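Local coordinates for protein glucosidase 2 subunit beta (Schizosaccharomyces pombe, PDB 4XQM) that recognises mannose-rich N-glycans through its MRH lectin domain, the part present here, and serves as the non-catalytic subunit of endoplasmic reticulum glucosidase II, at residues Glu24-Asp29 / Leu44-Gly49; Gln50-Trp53 / His57-Ala60; Val75-Ala78 / Glu82-Ile85. One frame throughout, in Å; residues are numbered along the deposited sequence.

All three contacts belong to one MRH domain and touch the same mannose. Interaction 1 lies nearest the centre of the chain. It joins two buried side chains, Val26 and Tyr46, and only Gln28 reaches the sugar. Interaction 2 lies farthest from the centre, in the loop after strand 43-48 and the start of strand 59-66. It is mostly polar, built around Arg58, and three of its touching residues are exposed. Interaction 3 is a hairpin with a buried side (Ile85, Tyr83) and an exposed one (Leu76, Leu84), ending in Glu77 and Tyr83 at the mannose. Arg58 NE is hydrogen-bonded to Tyr83 OH, joining interactions 2 and 3. Val26 packs on Ile85, joining interactions 1 and 3.

Interaction 1: Glu24-Asp29 / Leu44-Gly49. With MAN (alpha-D-mannopyranose), chain B.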
loop_
_atom_site.group_PDB
_atom_site.type_symbol
_atom_site.label_atom_id
_atom_site.label_comp_id
_atom_site.label_asym_id
_atom_site.label_seq_id
_atom_site.Cartn_x
_atom_site.Cartn_y
_atom_site.Cartn_z
ATOM N N GLU A 24 8.486 -3.249 0.606
ATOM C CA GLU A 24 8.665 -3.643 1.996
ATOM C C GLU A 24 7.311 -3.944 2.644
ATOM O O GLU A 24 6.882 -5.103 2.678
ATOM C CB GLU A 24 9.499 -2.595 2.757
ATOM C CG GLU A 24 10.941 -2.567 2.211
ATOM C CD GLU A 24 11.874 -1.597 2.916
ATOM O OE1 GLU A 24 11.455 -0.922 3.887
ATOM O OE2 GLU A 24 13.057 -1.509 2.492
ATOM N N ASN A 25 6.628 -2.921 3.136
ATOM C CA ASN A 25 5.359 -3.163 3.820
ATOM C C ASN A 25 4.393 -1.991 3.746
ATOM O O ASN A 25 4.770 -0.889 3.341
ATOM C CB ASN A 25 5.611 -3.551 5.282
ATOM C CG ASN A 25 6.774 -2.800 5.881
ATOM O OD1 ASN A 25 6.980 -1.619 5.594
ATOM N ND2 ASN A 25 7.557 -3.485 6.710
ATOM N N VAL A 26 3.144 -2.251 4.131
ATOM C CA VAL A 26 2.124 -1.214 4.238
ATOM C C VAL A 26 1.544 -1.240 5.640
ATOM O O VAL A 26 1.265 -2.321 6.165
ATOM C CB VAL A 26 0.981 -1.449 3.238
ATOM C CG1 VAL A 26 -0.081 -0.380 3.394
ATOM C CG2 VAL A 26 1.527 -1.453 1.809
ATOM N N PHE A 27 1.366 -0.061 6.237
ATOM C CA PHE A 27 0.760 0.060 7.572
ATOM C C PHE A 27 -0.441 1.000 7.614
ATOM O O PHE A 27 -0.565 1.935 6.798
ATOM C CB PHE A 27 1.770 0.561 8.606
ATOM C CG PHE A 27 2.888 -0.398 8.884
ATOM C CD1 PHE A 27 4.039 -0.365 8.113
ATOM C CD2 PHE A 27 2.801 -1.297 9.933
ATOM C CE1 PHE A 27 5.084 -1.240 8.363
ATOM C CE2 PHE A 27 3.846 -2.182 10.189
ATOM C CZ PHE A 27 4.981 -2.149 9.399
ATOM N N GLN A 28 -1.310 0.749 8.591
ATOM C CA GLN A 28 -2.424 1.626 8.922
ATOM C C GLN A 28 -2.253 1.905 10.407
ATOM O O GLN A 28 -2.475 0.999 11.225
ATOM C CB GLN A 28 -3.745 0.897 8.680
ATOM C CG GLN A 28 -5.002 1.686 9.064
ATOM C CD GLN A 28 -6.193 0.781 9.229
ATOM O OE1 GLN A 28 -6.206 -0.077 10.116
ATOM N NE2 GLN A 28 -7.205 0.960 8.378
ATOM N N ASP A 29 -1.850 3.132 10.751
ATOM C CA ASP A 29 -1.332 3.423 12.094
ATOM C C ASP A 29 -0.269 2.366 12.417
ATOM O O ASP A 29 0.641 2.165 11.608
ATOM C CB ASP A 29 -2.462 3.494 13.131
ATOM C CG ASP A 29 -3.376 4.683 12.902
ATOM O OD1 ASP A 29 -2.871 5.708 12.381
ATOM O OD2 ASP A 29 -4.582 4.607 13.259
ATOM N N LEU A 44 1.204 -3.758 -7.065
ATOM C CA LEU A 44 2.026 -4.389 -6.029
ATOM C C LEU A 44 1.122 -5.046 -4.989
ATOM O O LEU A 44 0.292 -4.366 -4.360
ATOM C CB LEU A 44 2.922 -3.357 -5.343
ATOM C CG LEU A 44 4.164 -2.836 -6.077
ATOM C CD1 LEU A 44 3.817 -1.947 -7.276
ATOM C CD2 LEU A 44 5.086 -2.105 -5.094
ATOM N N LYS A 45 1.283 -6.355 -4.791
ATOM C CA LYS A 45 0.482 -7.062 -3.801
ATOM C C LYS A 45 1.243 -7.200 -2.496
ATOM O O LYS A 45 2.363 -7.727 -2.469
ATOM C CB LYS A 45 0.061 -8.446 -4.315
ATOM C CG LYS A 45 -0.867 -8.383 -5.517
ATOM C CD LYS A 45 -1.326 -9.780 -5.939
ATOM C CE LYS A 45 -2.321 -9.709 -7.087
ATOM N NZ LYS A 45 -3.117 -10.964 -7.173
ATOM N N TYR A 46 0.617 -6.739 -1.416
ATOM C CA TYR A 46 1.155 -6.893 -0.072
ATOM C C TYR A 46 0.245 -7.871 0.676
ATOM O O TYR A 46 -0.980 -7.741 0.632
ATOM C CB TYR A 46 1.185 -5.539 0.656
ATOM C CG TYR A 46 2.218 -4.559 0.146
ATOM C CD1 TYR A 46 2.010 -3.835 -1.032
ATOM C CD2 TYR A 46 3.397 -4.341 0.850
ATOM C CE1 TYR A 46 2.967 -2.929 -1.496
ATOM C CE2 TYR A 46 4.350 -3.438 0.400
ATOM C CZ TYR A 46 4.130 -2.738 -0.768
ATOM O OH TYR A 46 5.092 -1.848 -1.199
ATOM N N GLU A 47 0.838 -8.853 1.356
ATOM C CA GLU A 47 0.066 -9.962 1.928
ATOM C C GLU A 47 0.439 -10.264 3.382
ATOM O O GLU A 47 1.443 -9.757 3.895
ATOM C CB GLU A 47 0.237 -11.214 1.046
ATOM C CG GLU A 47 -0.203 -10.996 -0.381
ATOM C CD GLU A 47 -0.007 -12.215 -1.261
ATOM O OE1 GLU A 47 0.529 -13.235 -0.771
ATOM O OE2 GLU A 47 -0.393 -12.145 -2.450
ATOM N N ASN A 48 -0.376 -11.096 4.031
ATOM C CA ASN A 48 -0.082 -11.621 5.367
ATOM C C ASN A 48 0.058 -10.558 6.447
ATOM O O ASN A 48 0.945 -10.635 7.300
ATOM C CB ASN A 48 1.168 -12.515 5.346
ATOM C CG ASN A 48 1.225 -13.400 4.130
ATOM O OD1 ASN A 48 2.218 -13.406 3.402
ATOM N ND2 ASN A 48 0.153 -14.146 3.885
ATOM N N GLY A 49 -0.833 -9.572 6.423
ATOM C CA GLY A 49 -0.867 -8.561 7.460
ATOM C C GLY A 49 -1.506 -9.085 8.740
ATOM O O GLY A 49 -1.780 -10.286 8.867
HETATM C C1 MAN B . -9.523 -1.440 11.969
HETATM C C2 MAN B . -8.949 -1.118 10.720
HETATM C C3 MAN B . -10.072 -1.304 9.689
HETATM C C4 MAN B . -10.725 -2.710 9.846
HETATM C C5 MAN B . -11.237 -2.876 11.285
HETATM C C6 MAN B . -11.729 -4.272 11.589
HETATM O O1 MAN B . -10.535 -0.479 11.911
HETATM O O2 MAN B . -7.928 -2.013 10.466
HETATM O O3 MAN B . -9.593 -1.082 8.389
HETATM O O4 MAN B . -11.818 -2.838 8.980
HETATM O O5 MAN B . -10.129 -2.657 12.145
HETATM O O6 MAN B . -12.452 -4.213 12.823
#
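Segments 24-29 and 44-49 share no backbone hydrogen bond, and their nearest CA atoms, those of Asn25 and Tyr46, are 6.8 Å apart. Strand 31-40 comes between their strands in the sheet order, and the buried Val26 and Tyr46 side chains meet in the interior of the MRH domain. The main contact is a CH-pi interaction. Val26 CG2 sits over the middle of one face of the Tyr46 ring, 3.5 Å from its centroid and 8° off the ring normal. The valine gets there because CG2 lies anti to its own carbonyl carbon. CG1 takes the other branch and turns to strand 82-89. The Tyr46 ring runs on beside the chain at Glu24 and Asn25. Its CE2 lies 3.7 Å from Glu24 C, which meets the ring at the edge. Glu24 and Asn25 form a classic beta bulge opposite Val21, and the Tyr46 hydroxyl is hydrogen-bonded to Val21 O.

Further along strand 25-28, Gln28 takes no part in this packing and binds the mannose. Its extended side chain grips two neighbouring hydroxyls with one amide. MAN O2 donates to Gln28 OE1 at 2.6 Å, and Gln28 NE2 donates to MAN O3 at 3.1 Å with an almost straight bond (171°). Tyr18 OH also bonds to Gln28 NE2. The bonds hold the amide in one orientation, consistent with recognition of O2 and O3 together.

Interaction 2: Gln50-Trp53 / His57-Ala60; sequences QSCW and HRSA. With MAN (alpha-D-mannopyranose), chain B.
Gln50 O and Arg58 N are joined by a backbone hydrogen bond, 3.0 Å long. The donor stands above the carbonyl plane. The Arg58 side chain returns to the same loop. Its NH1 makes a weak bond to Gln50 O and also faces Ser51 O. The NH1 to Ser51 O distance of 2.4 Å is very short, so its exact value is doubtful. Both carbonyl oxygens lie near the guanidinium plane, at its edge, and they hold the group from the NH1 side. The Gln50 and Arg58 side chains lie side by side, pointing the same way, with amide and guanidinium planes 84° apart.

The other side of the guanidinium serves the sugar. Arg58 NE and NH2 both donate to MAN O2, each at 3.2 Å, so one hydroxyl oxygen is held by a fork of two N-H groups. NH2 has a longer, weak bond to MAN O5. The chain is extended from CG to NE, which carries the group to the mannose. Tyr83 OH is a further partner of NE. Arg58 is thus a mannose-binding arginine of the MRH lectin fold, held in position by the loop that precedes its strand.

Water extends the polar network. Water 1 donates to Gln50 OE1 at 2.6 Å and to Ser51 O, and accepts from Arg58 NH2. Water 2 accepts from Trp53 N and, weakly, from NH2.

Van der Waals and CH-pi contacts flank these bonds. Cys52 CB lies over one face of the guanidinium, offset toward its rim. Cys52 SG is disulfide-bonded to Cys81 and lies 3.9 Å from MAN C6. On the outer surface, Ser51 CA sits over the face of the His57 ring in a CH-pi contact, 3.8 Å from the centroid. Ser51 CB also packs on that face.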
loop_
_atom_site.group_PDB
_atom_site.type_symbol
_atom_site.label_atom_id
_atom_site.label_comp_id
_atom_site.label_asym_id
_atom_site.label_seq_id
_atom_site.Cartn_x
_atom_site.Cartn_y
_atom_site.Cartn_z
ATOM N N GLN A 50 -1.753 -8.174 9.674
ATOM C CA GLN A 50 -2.280 -8.511 10.993
ATOM C C GLN A 50 -3.685 -9.107 10.918
ATOM O O GLN A 50 -4.471 -8.786 10.009
ATOM C CB GLN A 50 -2.289 -7.261 11.888
ATOM C CG GLN A 50 -2.839 -7.511 13.298
ATOM C CD GLN A 50 -2.854 -6.266 14.177
ATOM O OE1 GLN A 50 -3.914 -5.823 14.641
ATOM N NE2 GLN A 50 -1.671 -5.715 14.436
ATOM N N SER A 51 -3.986 -9.987 11.874
ATOM C CA SER A 51 -5.318 -10.561 12.013
ATOM C C SER A 51 -6.382 -9.473 12.187
ATOM O O SER A 51 -6.094 -8.350 12.622
ATOM C CB SER A 51 -5.361 -11.547 13.184
ATOM O OG SER A 51 -5.183 -10.873 14.417
ATOM N N CYS A 52 -7.607 -9.824 11.813
ATOM C CA CYS A 52 -8.716 -8.893 11.717
ATOM C C CYS A 52 -9.958 -9.525 12.335
ATOM O O CYS A 52 -10.380 -10.614 11.937
ATOM C CB CYS A 52 -8.965 -8.594 10.237
ATOM S SG CYS A 52 -10.352 -7.511 9.856
ATOM N N TRP A 53 -10.536 -8.845 13.320
ATOM C CA TRP A 53 -11.737 -9.344 13.982
ATOM C C TRP A 53 -12.824 -9.630 12.950
ATOM O O TRP A 53 -13.258 -8.719 12.236
ATOM C CB TRP A 53 -12.250 -8.293 14.959
ATOM C CG TRP A 53 -13.273 -8.778 15.939
ATOM C CD1 TRP A 53 -13.607 -10.069 16.222
ATOM C CD2 TRP A 53 -14.097 -7.958 16.772
ATOM N NE1 TRP A 53 -14.598 -10.100 17.188
ATOM C CE2 TRP A 53 -14.914 -8.804 17.537
ATOM C CE3 TRP A 53 -14.215 -6.569 16.943
ATOM C CZ2 TRP A 53 -15.828 -8.329 18.469
ATOM C CZ3 TRP A 53 -15.125 -6.090 17.861
ATOM C CH2 TRP A 53 -15.925 -6.966 18.612
ATOM N N HIS A 57 -6.905 -12.137 7.576
ATOM C CA HIS A 57 -5.653 -11.426 7.811
ATOM C C HIS A 57 -5.501 -10.368 6.716
ATOM O O HIS A 57 -5.847 -10.608 5.555
ATOM C CB HIS A 57 -4.459 -12.388 7.827
ATOM C CG HIS A 57 -4.283 -13.100 9.137
ATOM N ND1 HIS A 57 -5.264 -13.888 9.691
ATOM C CD2 HIS A 57 -3.245 -13.127 10.004
ATOM C CE1 HIS A 57 -4.839 -14.388 10.841
ATOM N NE2 HIS A 57 -3.603 -13.928 11.052
ATOM N N ARG A 58 -5.001 -9.194 7.092
ATOM C CA ARG A 58 -5.049 -8.045 6.192
ATOM C C ARG A 58 -4.160 -8.222 4.961
ATOM O O ARG A 58 -3.178 -8.969 4.975
ATOM C CB ARG A 58 -4.716 -6.746 6.946
ATOM C CG ARG A 58 -5.789 -6.339 7.975
ATOM C CD ARG A 58 -5.323 -5.147 8.807
ATOM N NE ARG A 58 -6.328 -4.680 9.773
ATOM C CZ ARG A 58 -6.558 -5.300 10.923
ATOM N NH1 ARG A 58 -5.875 -6.394 11.206
ATOM N NH2 ARG A 58 -7.465 -4.848 11.781
ATOM N N SER A 59 -4.551 -7.564 3.871
ATOM C CA SER A 59 -3.730 -7.531 2.670
ATOM C C SER A 59 -4.053 -6.232 1.954
ATOM O O SER A 59 -5.090 -5.608 2.218
ATOM C CB SER A 59 -4.007 -8.753 1.781
ATOM O OG SER A 59 -5.363 -8.765 1.355
ATOM N N ALA A 60 -3.157 -5.807 1.072
ATOM C CA ALA A 60 -3.343 -4.548 0.367
ATOM C C ALA A 60 -2.861 -4.704 -1.058
ATOM O O ALA A 60 -1.777 -5.235 -1.305
ATOM C CB ALA A 60 -2.578 -3.438 1.067
HETATM C C1 MAN B . -9.523 -1.440 11.969
HETATM C C2 MAN B . -8.949 -1.118 10.720
HETATM C C3 MAN B . -10.072 -1.304 9.689
HETATM C C4 MAN B . -10.725 -2.710 9.846
HETATM C C5 MAN B . -11.237 -2.876 11.285
HETATM C C6 MAN B . -11.729 -4.272 11.589
HETATM O O1 MAN B . -10.535 -0.479 11.911
HETATM O O2 MAN B . -7.928 -2.013 10.466
HETATM O O3 MAN B . -9.593 -1.082 8.389
HETATM O O4 MAN B . -11.818 -2.838 8.980
HETATM O O5 MAN B . -10.129 -2.657 12.145
HETATM O O6 MAN B . -12.452 -4.213 12.823
HETATM O O HOH W 1 -6.515 -5.956 14.556
HETATM O O HOH W 2 -9.025 -6.495 14.291
#

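Interaction 3: Val75-Ala78 / Glu82-Ile85. With MAN (alpha-D-mannopyranose), chain B.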
loop_
_atom_site.group_PDB
_atom_site.type_symbol
_atom_site.label_atom_id
_atom_site.label_comp_id
_atom_site.label_asym_id
_atom_site.label_seq_id
_atom_site.Cartn_x
_atom_site.Cartn_y
_atom_site.Cartn_z
ATOM N N VAL A 75 -7.580 5.199 -0.504
ATOM C CA VAL A 75 -7.645 3.880 0.100
ATOM C C VAL A 75 -9.096 3.429 0.111
ATOM O O VAL A 75 -9.965 4.156 0.594
ATOM C CB VAL A 75 -7.097 3.876 1.542
ATOM C CG1 VAL A 75 -7.318 2.508 2.183
ATOM C CG2 VAL A 75 -5.617 4.253 1.566
ATOM N N LEU A 76 -9.366 2.252 -0.449
ATOM C CA LEU A 76 -10.714 1.682 -0.426
ATOM C C LEU A 76 -10.693 0.365 0.340
ATOM O O LEU A 76 -9.871 -0.514 0.066
ATOM C CB LEU A 76 -11.224 1.443 -1.852
ATOM C CG LEU A 76 -12.696 1.052 -1.983
ATOM C CD1 LEU A 76 -13.573 2.255 -1.658
ATOM C CD2 LEU A 76 -13.020 0.518 -3.379
ATOM N N GLU A 77 -11.589 0.238 1.315
ATOM C CA GLU A 77 -11.762 -1.024 2.017
ATOM C C GLU A 77 -13.168 -1.511 1.719
ATOM O O GLU A 77 -14.043 -1.464 2.573
ATOM C CB GLU A 77 -11.543 -0.853 3.522
ATOM C CG GLU A 77 -11.487 -2.182 4.278
ATOM C CD GLU A 77 -11.235 -2.028 5.779
ATOM O OE1 GLU A 77 -11.059 -0.886 6.272
ATOM O OE2 GLU A 77 -11.201 -3.068 6.471
ATOM N N ALA A 78 -13.376 -1.952 0.484
ATOM C CA ALA A 78 -14.680 -2.439 0.050
ATOM C C ALA A 78 -15.069 -3.728 0.786
ATOM O O ALA A 78 -16.220 -3.890 1.205
ATOM C CB ALA A 78 -14.687 -2.653 -1.451
ATOM N N GLU A 82 -9.487 -5.909 3.424
ATOM C CA GLU A 82 -8.865 -5.987 2.111
ATOM C C GLU A 82 -8.775 -4.545 1.607
ATOM O O GLU A 82 -9.800 -3.900 1.381
ATOM C CB GLU A 82 -9.715 -6.852 1.164
ATOM C CG GLU A 82 -10.009 -8.273 1.670
ATOM C CD GLU A 82 -10.959 -9.053 0.758
ATOM O OE1 GLU A 82 -11.002 -8.767 -0.461
ATOM O OE2 GLU A 82 -11.670 -9.955 1.263
ATOM N N TYR A 83 -7.558 -4.028 1.451
ATOM C CA TYR A 83 -7.379 -2.620 1.147
ATOM C C TYR A 83 -6.927 -2.427 -0.298
ATOM O O TYR A 83 -5.995 -3.092 -0.755
ATOM C CB TYR A 83 -6.352 -2.012 2.101
ATOM C CG TYR A 83 -6.718 -2.221 3.557
ATOM C CD1 TYR A 83 -6.400 -3.413 4.210
ATOM C CD2 TYR A 83 -7.404 -1.245 4.264
ATOM C CE1 TYR A 83 -6.751 -3.616 5.541
ATOM C CE2 TYR A 83 -7.762 -1.431 5.595
ATOM C CZ TYR A 83 -7.431 -2.622 6.226
ATOM O OH TYR A 83 -7.779 -2.824 7.548
ATOM N N LEU A 84 -7.596 -1.537 -1.021
ATOM C CA LEU A 84 -7.153 -1.192 -2.369
ATOM C C LEU A 84 -6.587 0.218 -2.303
ATOM O O LEU A 84 -7.299 1.164 -1.958
ATOM C CB LEU A 84 -8.323 -1.254 -3.361
ATOM C CG LEU A 84 -9.054 -2.594 -3.429
ATOM C CD1 LEU A 84 -10.125 -2.542 -4.515
ATOM C CD2 LEU A 84 -8.072 -3.708 -3.701
ATOM N N ILE A 85 -5.302 0.360 -2.600
ATOM C CA ILE A 85 -4.639 1.653 -2.462
ATOM C C ILE A 85 -4.141 2.113 -3.813
ATOM O O ILE A 85 -3.372 1.399 -4.473
ATOM C CB ILE A 85 -3.451 1.567 -1.486
ATOM C CG1 ILE A 85 -3.907 0.978 -0.147
ATOM C CG2 ILE A 85 -2.841 2.949 -1.270
ATOM C CD1 ILE A 85 -2.801 0.831 0.888
HETATM C C1 MAN B . -9.523 -1.440 11.969
HETATM C C2 MAN B . -8.949 -1.118 10.720
HETATM C C3 MAN B . -10.072 -1.304 9.689
HETATM C C4 MAN B . -10.725 -2.710 9.846
HETATM C C5 MAN B . -11.237 -2.876 11.285
HETATM C C6 MAN B . -11.729 -4.272 11.589
HETATM O O1 MAN B . -10.535 -0.479 11.911
HETATM O O2 MAN B . -7.928 -2.013 10.466
HETATM O O3 MAN B . -9.593 -1.082 8.389
HETATM O O4 MAN B . -11.818 -2.838 8.980
HETATM O O5 MAN B . -10.129 -2.657 12.145
HETATM O O6 MAN B . -12.452 -4.213 12.823
#
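Val75 and Ile85 form the apolar centre, their side chains side by side on one face of the sheet. Val75 CG2 meets Ile85 CG1 at 4.1 Å, while Val75 CG1 turns to the edge of the Tyr83 ring. Ile85 also packs on Val26 and Val62, which ties this face to the rest of the fold. Leu76 and Leu84 pair on the opposite face through their CB atoms, and both are exposed.

The two backbones form an antiparallel ladder. Leu76 and Leu84 are a hydrogen-bonded pair. Leu76 N donates to Leu84 O at 2.8 Å, and Leu84 N donates to Leu76 O at 2.7 Å. Val75 and Ile85 are the next, non-hydrogen-bonded pair. This is the beta hairpin of strands 71-77 and 82-89, with strand 71-77 at the outer edge of the sheet.

Toward the turn the contact becomes polar. Glu77 and Tyr83 run side by side to the mannose, with carboxylate and ring planes 39° apart. With CG anti to the backbone N (chi1 -171°) and the rest extended, Glu77 presents both oxygens to the sugar. MAN O3 donates to Glu77 OE1 and MAN O4 to Glu77 OE2, both at 2.6 Å. Cys81 N also bonds to OE2 and probably helps to position the carboxylate. Tyr83 OH donates to MAN O3 at 2.7 Å, with O3 in the plane of the ring.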